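Local coordinates for protein Bug27 (Bordetella pertussis, PDB 2QPQ) that probably binds a small solute in the periplasm, as a Venus flytrap receptor of the Bug family, for uptake into the cell, at residues 68-73 with 230-235; 95-100 with 249-254; 122-127 with 155-160. All blocks are in the same frame, centred on the assembly; numbering follows the deposited sequence.

Interaction 1 (68-73 with 230-235)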
loop_
_atom_site.group_PDB
_atom_site.type_symbol
_atom_site.label_atom_id
_atom_site.label_comp_id
_atom_site.label_asym_id
_atom_site.label_seq_id
_atom_site.Cartn_x
_atom_site.Cartn_y
_atom_site.Cartn_z
ATOM N N LEU A 68 -6.016 -5.724 16.936
ATOM C CA LEU A 68 -4.962 -5.546 15.943
ATOM C C LEU A 68 -5.445 -4.570 14.879
ATOM O O LEU A 68 -6.652 -4.390 14.689
ATOM C CB LEU A 68 -4.602 -6.883 15.283
ATOM C CG LEU A 68 -3.997 -7.990 16.146
ATOM C CD1 LEU A 68 -5.142 -8.831 16.677
ATOM C CD2 LEU A 68 -3.093 -8.867 15.249
ATOM N N LEU A 69 -4.497 -3.931 14.211
ATOM C CA LEU A 69 -4.790 -2.968 13.169
ATOM C C LEU A 69 -4.183 -3.484 11.882
ATOM O O LEU A 69 -2.984 -3.718 11.826
ATOM C CB LEU A 69 -4.179 -1.600 13.521
ATOM C CG LEU A 69 -4.627 -0.504 12.542
ATOM C CD1 LEU A 69 -6.126 -0.131 12.749
ATOM C CD2 LEU A 69 -3.700 0.720 12.732
ATOM N N MET A 70 -5.016 -3.721 10.874
ATOM C CA MET A 70 -4.494 -4.106 9.556
ATOM C C MET A 70 -4.163 -2.840 8.766
ATOM O O MET A 70 -5.045 -2.028 8.528
ATOM C CB MET A 70 -5.501 -4.953 8.755
ATOM C CG MET A 70 -4.831 -5.417 7.435
ATOM S SD MET A 70 -3.941 -6.996 7.695
ATOM C CE MET A 70 -2.942 -7.062 6.230
ATOM N N VAL A 71 -2.903 -2.687 8.394
ATOM C CA VAL A 71 -2.382 -1.464 7.765
ATOM C C VAL A 71 -1.754 -1.737 6.404
ATOM O O VAL A 71 -1.292 -2.851 6.096
ATOM C CB VAL A 71 -1.322 -0.705 8.696
ATOM C CG1 VAL A 71 -1.996 -0.210 9.989
ATOM C CG2 VAL A 71 -0.057 -1.623 9.071
ATOM N N ASN A 72 -1.668 -0.680 5.616
ATOM C CA ASN A 72 -0.719 -0.672 4.531
ATOM C C ASN A 72 0.156 0.579 4.656
ATOM O O ASN A 72 0.034 1.331 5.628
ATOM C CB ASN A 72 -1.424 -0.773 3.173
ATOM C CG ASN A 72 -2.397 0.367 2.931
ATOM O OD1 ASN A 72 -3.608 0.157 2.847
ATOM N ND2 ASN A 72 -1.883 1.554 2.801
ATOM N N SER A 73 1.050 0.780 3.699
ATOM C CA SER A 73 1.956 1.945 3.680
ATOM C C SER A 73 1.299 3.302 3.947
ATOM O O SER A 73 1.939 4.180 4.519
ATOM C CB SER A 73 2.738 1.975 2.365
ATOM O OG SER A 73 3.634 0.898 2.363
ATOM N N HIS A 230 1.871 -4.375 3.767
ATOM C CA HIS A 230 0.554 -4.693 4.305
ATOM C C HIS A 230 0.843 -5.551 5.516
ATOM O O HIS A 230 1.486 -6.598 5.401
ATOM C CB HIS A 230 -0.294 -5.518 3.336
ATOM C CG HIS A 230 -0.496 -4.874 2.000
ATOM N ND1 HIS A 230 0.457 -4.932 1.005
ATOM C CD2 HIS A 230 -1.539 -4.174 1.489
ATOM C CE1 HIS A 230 0.028 -4.252 -0.047
ATOM N NE2 HIS A 230 -1.185 -3.800 0.212
ATOM N N GLY A 231 0.380 -5.120 6.680
ATOM C CA GLY A 231 0.666 -5.896 7.858
ATOM C C GLY A 231 -0.231 -5.539 8.984
ATOM O O GLY A 231 -1.229 -4.814 8.793
ATOM N N LEU A 232 0.128 -6.090 10.157
ATOM C CA LEU A 232 -0.659 -5.970 11.348
ATOM C C LEU A 232 0.189 -5.314 12.422
ATOM O O LEU A 232 1.385 -5.674 12.615
ATOM C CB LEU A 232 -1.137 -7.385 11.804
ATOM C CG LEU A 232 -2.273 -7.932 10.883
ATOM C CD1 LEU A 232 -2.425 -9.439 10.950
ATOM C CD2 LEU A 232 -3.621 -7.277 11.200
ATOM N N LEU A 233 -0.448 -4.356 13.102
ATOM C CA LEU A 233 0.109 -3.691 14.297
ATOM C C LEU A 233 -0.775 -3.975 15.497
ATOM O O LEU A 233 -1.939 -4.394 15.327
ATOM C CB LEU A 233 0.198 -2.163 14.099
ATOM C CG LEU A 233 0.697 -1.600 12.763
ATOM C CD1 LEU A 233 0.679 -0.052 12.714
ATOM C CD2 LEU A 233 2.136 -2.118 12.462
ATOM N N VAL A 234 -0.245 -3.701 16.702
ATOM C CA VAL A 234 -0.996 -3.842 17.959
ATOM C C VAL A 234 -0.725 -2.571 18.753
ATOM O O VAL A 234 0.109 -1.757 18.343
ATOM C CB VAL A 234 -0.559 -5.083 18.775
ATOM C CG1 VAL A 234 -1.247 -6.415 18.162
ATOM C CG2 VAL A 234 1.010 -5.183 18.870
ATOM N N PRO A 235 -1.441 -2.371 19.866
ATOM C CA PRO A 235 -1.109 -1.209 20.671
ATOM C C PRO A 235 0.391 -1.234 21.064
ATOM O O PRO A 235 0.950 -2.309 21.339
ATOM C CB PRO A 235 -2.032 -1.347 21.886
ATOM C CG PRO A 235 -3.260 -2.163 21.329
ATOM C CD PRO A 235 -2.564 -3.152 20.436
#
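Met70 and Leu232 sit opposite each other on antiparallel strands, and the methionine can be followed atom by atom across the pair. CB starts 3.9 Å from Leu232 CD2. With CG anti to the backbone N (chi1 -175°), the chain first runs along its own strand, past Gly231 O. The bend at chi2 (88°) then swings SD across to Leu232, 3.5 Å from its CD2, and CE finishes over the glycine backbone, 3.9 Å from Gly231 N. Met70 and Leu232 form a non-hydrogen-bonded pair; the hydrogen-bonded pairs on either side of it are Leu69 with Leu233 and Val71 with Gly231. Of the four backbone bonds these make, the straightest runs from Val71 N to Gly231 O (2.7 Å, 177° at the hydrogen). In fold terms, strand 227-235 runs antiparallel to 67-72, which is itself parallel to 10-14, as in type II periplasmic binding proteins. On the other face, Val71 and Leu233 meet roughly at right angles: Val71 CG2 lies 3.8 Å from Leu233 CG, and Val71 CG1 is as close to Leu233 CD1. Further along, the side chains of Leu68 and Val234 lie side by side, pointing the same way, with Leu68 CG 3.8 Å from Val234 CG1; Leu246 of helix 240-254 packs on both residues. At the far end Asn72 CB approaches the His230 ring obliquely, while His230 ND1 is hydrogen-bonded to Ala100 O.

Interaction 2 (95-100 with 249-254)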
loop_
_atom_site.group_PDB
_atom_site.type_symbol
_atom_site.label_atom_id
_atom_site.label_comp_id
_atom_site.label_asym_id
_atom_site.label_seq_id
_atom_site.Cartn_x
_atom_site.Cartn_y
_atom_site.Cartn_z
ATOM N N ALA A 95 4.654 -3.164 15.806
ATOM C CA ALA A 95 4.472 -4.024 14.642
ATOM C C ALA A 95 4.470 -5.491 15.011
ATOM O O ALA A 95 5.176 -5.916 15.931
ATOM C CB ALA A 95 5.597 -3.753 13.638
ATOM N N VAL A 96 3.671 -6.271 14.293
ATOM C CA VAL A 96 3.624 -7.726 14.474
ATOM C C VAL A 96 4.202 -8.439 13.268
ATOM O O VAL A 96 5.176 -9.230 13.379
ATOM C CB VAL A 96 2.180 -8.210 14.694
ATOM C CG1 VAL A 96 2.144 -9.752 14.761
ATOM C CG2 VAL A 96 1.657 -7.569 16.016
ATOM N N ILE A 97 3.641 -8.137 12.102
ATOM C CA ILE A 97 4.076 -8.844 10.892
ATOM C C ILE A 97 3.716 -8.068 9.651
ATOM O O ILE A 97 2.629 -7.510 9.579
ATOM C CB ILE A 97 3.471 -10.310 10.808
ATOM C CG1 ILE A 97 4.008 -11.083 9.592
ATOM C CG2 ILE A 97 1.902 -10.293 10.811
ATOM C CD1 ILE A 97 3.650 -12.628 9.656
ATOM N N ASN A 98 4.651 -8.030 8.698
ATOM C CA ASN A 98 4.357 -7.616 7.329
ATOM C C ASN A 98 4.193 -8.843 6.469
ATOM O O ASN A 98 5.141 -9.641 6.359
ATOM C CB ASN A 98 5.499 -6.767 6.782
ATOM C CG ASN A 98 5.308 -6.419 5.331
ATOM O OD1 ASN A 98 4.187 -6.129 4.907
ATOM N ND2 ASN A 98 6.402 -6.444 4.557
ATOM N N VAL A 99 3.007 -8.988 5.860
ATOM C CA VAL A 99 2.625 -10.215 5.134
ATOM C C VAL A 99 2.732 -10.164 3.579
ATOM O O VAL A 99 2.743 -11.201 2.907
ATOM C CB VAL A 99 1.227 -10.706 5.553
ATOM C CG1 VAL A 99 1.135 -10.926 7.072
ATOM C CG2 VAL A 99 0.128 -9.707 5.132
ATOM N N ALA A 100 2.812 -8.969 3.007
ATOM C CA ALA A 100 2.814 -8.825 1.552
ATOM C C ALA A 100 3.220 -7.444 1.111
ATOM O O ALA A 100 2.837 -6.417 1.731
ATOM C CB ALA A 100 1.431 -9.107 0.979
ATOM N N GLY A 249 1.581 -17.289 14.680
ATOM C CA GLY A 249 0.303 -17.762 14.170
ATOM C C GLY A 249 0.032 -17.264 12.764
ATOM O O GLY A 249 -0.351 -18.048 11.873
ATOM N N ILE A 250 0.256 -15.972 12.553
ATOM C CA ILE A 250 -0.002 -15.363 11.250
ATOM C C ILE A 250 0.994 -15.857 10.204
ATOM O O ILE A 250 0.615 -16.085 9.072
ATOM C CB ILE A 250 -0.036 -13.808 11.326
ATOM C CG1 ILE A 250 -1.171 -13.345 12.285
ATOM C CG2 ILE A 250 -0.283 -13.215 9.969
ATOM C CD1 ILE A 250 -1.012 -11.984 12.897
ATOM N N ALA A 251 2.250 -16.043 10.591
ATOM C CA ALA A 251 3.282 -16.526 9.669
ATOM C C ALA A 251 2.934 -17.937 9.207
ATOM O O ALA A 251 3.140 -18.277 8.037
ATOM C CB ALA A 251 4.657 -16.481 10.325
ATOM N N LYS A 252 2.372 -18.748 10.106
ATOM C CA LYS A 252 1.890 -20.076 9.755
ATOM C C LYS A 252 0.775 -20.047 8.688
ATOM O O LYS A 252 0.800 -20.839 7.748
ATOM C CB LYS A 252 1.449 -20.862 11.004
ATOM C CG LYS A 252 2.633 -21.600 11.650
ATOM C CD LYS A 252 2.402 -21.929 13.118
ATOM C CE LYS A 252 3.687 -22.464 13.805
ATOM N NZ LYS A 252 3.626 -22.409 15.331
ATOM N N VAL A 253 -0.169 -19.119 8.827
ATOM C CA VAL A 253 -1.160 -18.855 7.777
ATOM C C VAL A 253 -0.515 -18.465 6.454
ATOM O O VAL A 253 -0.870 -19.009 5.410
ATOM C CB VAL A 253 -2.188 -17.759 8.178
ATOM C CG1 VAL A 253 -3.105 -17.437 6.991
ATOM C CG2 VAL A 253 -3.012 -18.214 9.348
ATOM N N MET A 254 0.421 -17.523 6.488
ATOM C CA MET A 254 1.045 -17.046 5.267
ATOM C C MET A 254 1.846 -18.152 4.555
ATOM O O MET A 254 1.933 -18.171 3.311
ATOM C CB MET A 254 1.893 -15.798 5.517
ATOM C CG MET A 254 1.076 -14.613 6.058
ATOM S SD MET A 254 -0.216 -14.096 4.911
ATOM C CE MET A 254 -1.691 -14.611 5.676
#
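Ile97 meets Ile250 methyl to methyl: the two CG2 atoms are 3.7 Å apart, the side chains slanting past one another. Ile97 splits its branches between two helix residues. With CG1 anti to the backbone N (chi1 -176°), the long branch reaches forward and lays CD1 over the helix backbone, 3.8 Å from Ala251 N and 4.0 Å from Ala251 CB. One turn on, chi1 and chi2 of Met254 (both -61°) bring its SD to 3.7 Å from Val99 CB, while its CG touches Val99 CG1. That same CG1 reaches Ile250 CG2 at 4.0 Å, which puts Val99 between two residues one helical turn apart. Helix 240-254 here lies on the sheet almost parallel to strand 95-100, their local axes 7° apart in direction and 9.3 Å apart, the helix-on-sheet layering of an alpha/beta domain. A classic beta bulge sets the strand's side of the layer: Val96 and Ile97 both face Leu232 of the neighbouring strand, and both send CB toward the helix. The fit is slacker at Val96, where CG1 stands 4.3 Å from Ile250 CD1; Leu246 and Tyr247 of the same helix also pack on this valine. The far side of the helix is quite different, for Lys252 extends into solvent and Gly249 is partly exposed. Val253 turns to another neighbour, packing on Tyr32 and Leu33 of helix 21-35.

Interaction 3 (122-127 with 155-160)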
loop_
_atom_site.group_PDB
_atom_site.type_symbol
_atom_site.label_atom_id
_atom_site.label_comp_id
_atom_site.label_asym_id
_atom_site.label_seq_id
_atom_site.Cartn_x
_atom_site.Cartn_y
_atom_site.Cartn_z
ATOM N N ALA A 122 9.597 12.870 -20.490
ATOM C CA ALA A 122 9.838 13.902 -21.516
ATOM C C ALA A 122 8.602 14.794 -21.681
ATOM O O ALA A 122 8.720 16.008 -21.630
ATOM C CB ALA A 122 10.225 13.244 -22.875
ATOM N N ALA A 123 7.413 14.181 -21.832
ATOM C CA ALA A 123 6.166 14.923 -22.026
ATOM C C ALA A 123 5.876 15.855 -20.857
ATOM O O ALA A 123 5.319 16.940 -21.027
ATOM C CB ALA A 123 4.999 13.944 -22.220
ATOM N N ALA A 124 6.273 15.434 -19.663
ATOM C CA ALA A 124 5.981 16.182 -18.440
ATOM C C ALA A 124 7.149 16.997 -17.883
ATOM O O ALA A 124 7.031 17.573 -16.802
ATOM C CB ALA A 124 5.402 15.224 -17.345
ATOM N N LYS A 125 8.270 17.060 -18.620
ATOM C CA LYS A 125 9.450 17.794 -18.136
ATOM C C LYS A 125 9.166 19.261 -17.788
ATOM O O LYS A 125 9.574 19.715 -16.723
ATOM C CB LYS A 125 10.663 17.675 -19.097
ATOM C CG LYS A 125 11.817 16.750 -18.642
ATOM C CD LYS A 125 12.305 16.991 -17.187
ATOM C CE LYS A 125 13.135 18.276 -17.056
ATOM N NZ LYS A 125 12.710 19.159 -15.904
ATOM N N GLN A 126 8.466 19.990 -18.668
ATOM C CA GLN A 126 8.158 21.440 -18.448
ATOM C C GLN A 126 6.939 21.704 -17.508
ATOM O O GLN A 126 6.059 20.844 -17.405
ATOM C CB GLN A 126 7.997 22.161 -19.803
ATOM C CG GLN A 126 9.226 22.053 -20.731
ATOM C CD GLN A 126 9.200 23.037 -21.898
ATOM O OE1 GLN A 126 9.000 24.243 -21.708
ATOM N NE2 GLN A 126 9.434 22.530 -23.123
ATOM N N THR A 127 6.894 22.905 -16.899
ATOM C CA THR A 127 6.119 23.306 -15.653
ATOM C C THR A 127 4.568 23.411 -15.590
ATOM O O THR A 127 3.834 22.508 -15.145
ATOM C CB THR A 127 6.529 24.708 -15.280
ATOM O OG1 THR A 127 6.809 25.429 -16.494
ATOM C CG2 THR A 127 7.723 24.678 -14.365
ATOM N N THR A 155 9.819 16.384 -12.950
ATOM C CA THR A 155 8.743 16.496 -13.905
ATOM C C THR A 155 7.548 17.206 -13.250
ATOM O O THR A 155 7.565 17.499 -12.028
ATOM C CB THR A 155 8.331 15.120 -14.539
ATOM O OG1 THR A 155 7.993 14.160 -13.518
ATOM C CG2 THR A 155 9.475 14.550 -15.418
ATOM N N HIS A 156 6.527 17.474 -14.070
ATOM C CA HIS A 156 5.388 18.270 -13.617
ATOM C C HIS A 156 4.018 17.633 -13.904
ATOM O O HIS A 156 3.087 18.302 -14.359
ATOM C CB HIS A 156 5.510 19.675 -14.187
ATOM C CG HIS A 156 6.766 20.359 -13.757
ATOM N ND1 HIS A 156 7.895 20.387 -14.541
ATOM C CD2 HIS A 156 7.101 20.962 -12.591
ATOM C CE1 HIS A 156 8.868 21.002 -13.890
ATOM N NE2 HIS A 156 8.410 21.361 -12.705
ATOM N N MET A 157 3.907 16.330 -13.640
ATOM C CA MET A 157 2.639 15.628 -13.814
ATOM C C MET A 157 1.670 16.138 -12.760
ATOM O O MET A 157 2.085 16.399 -11.627
ATOM C CB MET A 157 2.791 14.121 -13.621
ATOM C CG MET A 157 3.770 13.463 -14.585
ATOM S SD MET A 157 3.852 11.698 -14.218
ATOM C CE MET A 157 4.322 11.675 -12.494
ATOM N N VAL A 158 0.395 16.227 -13.137
ATOM C CA VAL A 158 -0.645 16.759 -12.267
ATOM C C VAL A 158 -1.518 15.622 -11.730
ATOM O O VAL A 158 -2.126 14.882 -12.500
ATOM C CB VAL A 158 -1.532 17.775 -13.016
ATOM C CG1 VAL A 158 -2.793 18.170 -12.140
ATOM C CG2 VAL A 158 -0.702 18.997 -13.407
ATOM N N HIS A 159 -1.590 15.520 -10.406
ATOM C CA HIS A 159 -2.307 14.408 -9.763
ATOM C C HIS A 159 -3.808 14.627 -9.804
ATOM O O HIS A 159 -4.325 15.714 -9.445
ATOM C CB HIS A 159 -1.808 14.259 -8.324
ATOM C CG HIS A 159 -2.642 13.368 -7.460
ATOM N ND1 HIS A 159 -2.916 12.049 -7.763
ATOM C CD2 HIS A 159 -3.239 13.608 -6.269
ATOM C CE1 HIS A 159 -3.643 11.515 -6.790
ATOM N NE2 HIS A 159 -3.850 12.443 -5.877
ATOM N N VAL A 160 -4.516 13.596 -10.245
ATOM C CA VAL A 160 -5.962 13.628 -10.199
ATOM C C VAL A 160 -6.389 12.414 -9.346
ATOM O O VAL A 160 -6.148 11.248 -9.731
ATOM C CB VAL A 160 -6.576 13.578 -11.640
ATOM C CG1 VAL A 160 -8.119 13.462 -11.558
ATOM C CG2 VAL A 160 -6.120 14.809 -12.542
HETATM O O HOH W 1 1.998 20.899 -14.529
#
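Ala124, just past the end of helix 117-123, is gripped by the chain at 155-157 through both its methyl and its carbonyl. CB packs 3.7 Å from Met157 CG, with Thr155 CB slightly farther off. Ala124 O accepts the backbone hydrogen bond from His156 N at 2.8 Å, the donor tilted 25° from the carbonyl plane. Next comes Lys125, whose side chain bends repeatedly and passes Thr155 at about a right angle, CD lying 4.1 Å from Thr155 CG2; its NZ goes on to Lys154 O. The carbonyl of Lys125 takes a hydrogen bond from His156 ND1, also 2.8 Å long and bent to 132° at the hydrogen. This oxygen lies almost in the imidazole plane, yet the nitrogen stands well above the carbonyl plane, 52° out of it. At Gln126 the main chain turns past the ring, and its O is hydrogen-bonded to Thr129 OG1. Thr127 then lays its CA-H over one face of His156, CA 3.7 Å from the ring centroid in a CH-pi contact, while CG2 comes 3.8 Å from NE2. A water lies between Thr127 O and His156 O, 2.8 Å from the latter. The contact thus joins the turn leaving helix 117-123 to the lead-in of strand 158-161, a step in an alpha/beta domain where helices and strands alternate. A carbonyl can only accept, so ND1 probably carries the proton, and that bond, with Thr127 CA over one face, fixes the ring. Lys125 NZ, 5.2 Å from His156 ND1, would probably disfavour a second proton on it.

Overall arrangement
Interactions 1 and 2 build one piece of core, their centres about 10 Å apart. Strand 227-235 lies between strands 67-72 and 93-109; His230 O to Val99 N (2.9 Å) is a probable hydrogen bond tying the two contacts together, and Leu232 CD1 packs 3.5 Å from Ile250 CD1. Interaction 3 lies across the chain's centre, about 34 Å from interaction 1 and 39 Å from interaction 2, centre to centre, and its segments fall within the chain loops that both of these close. A citrate, probably from the crystallisation liquor, lies about 4 Å from the side chain of Asn72 at the end of interaction 1, consistent with a ligand pocket there.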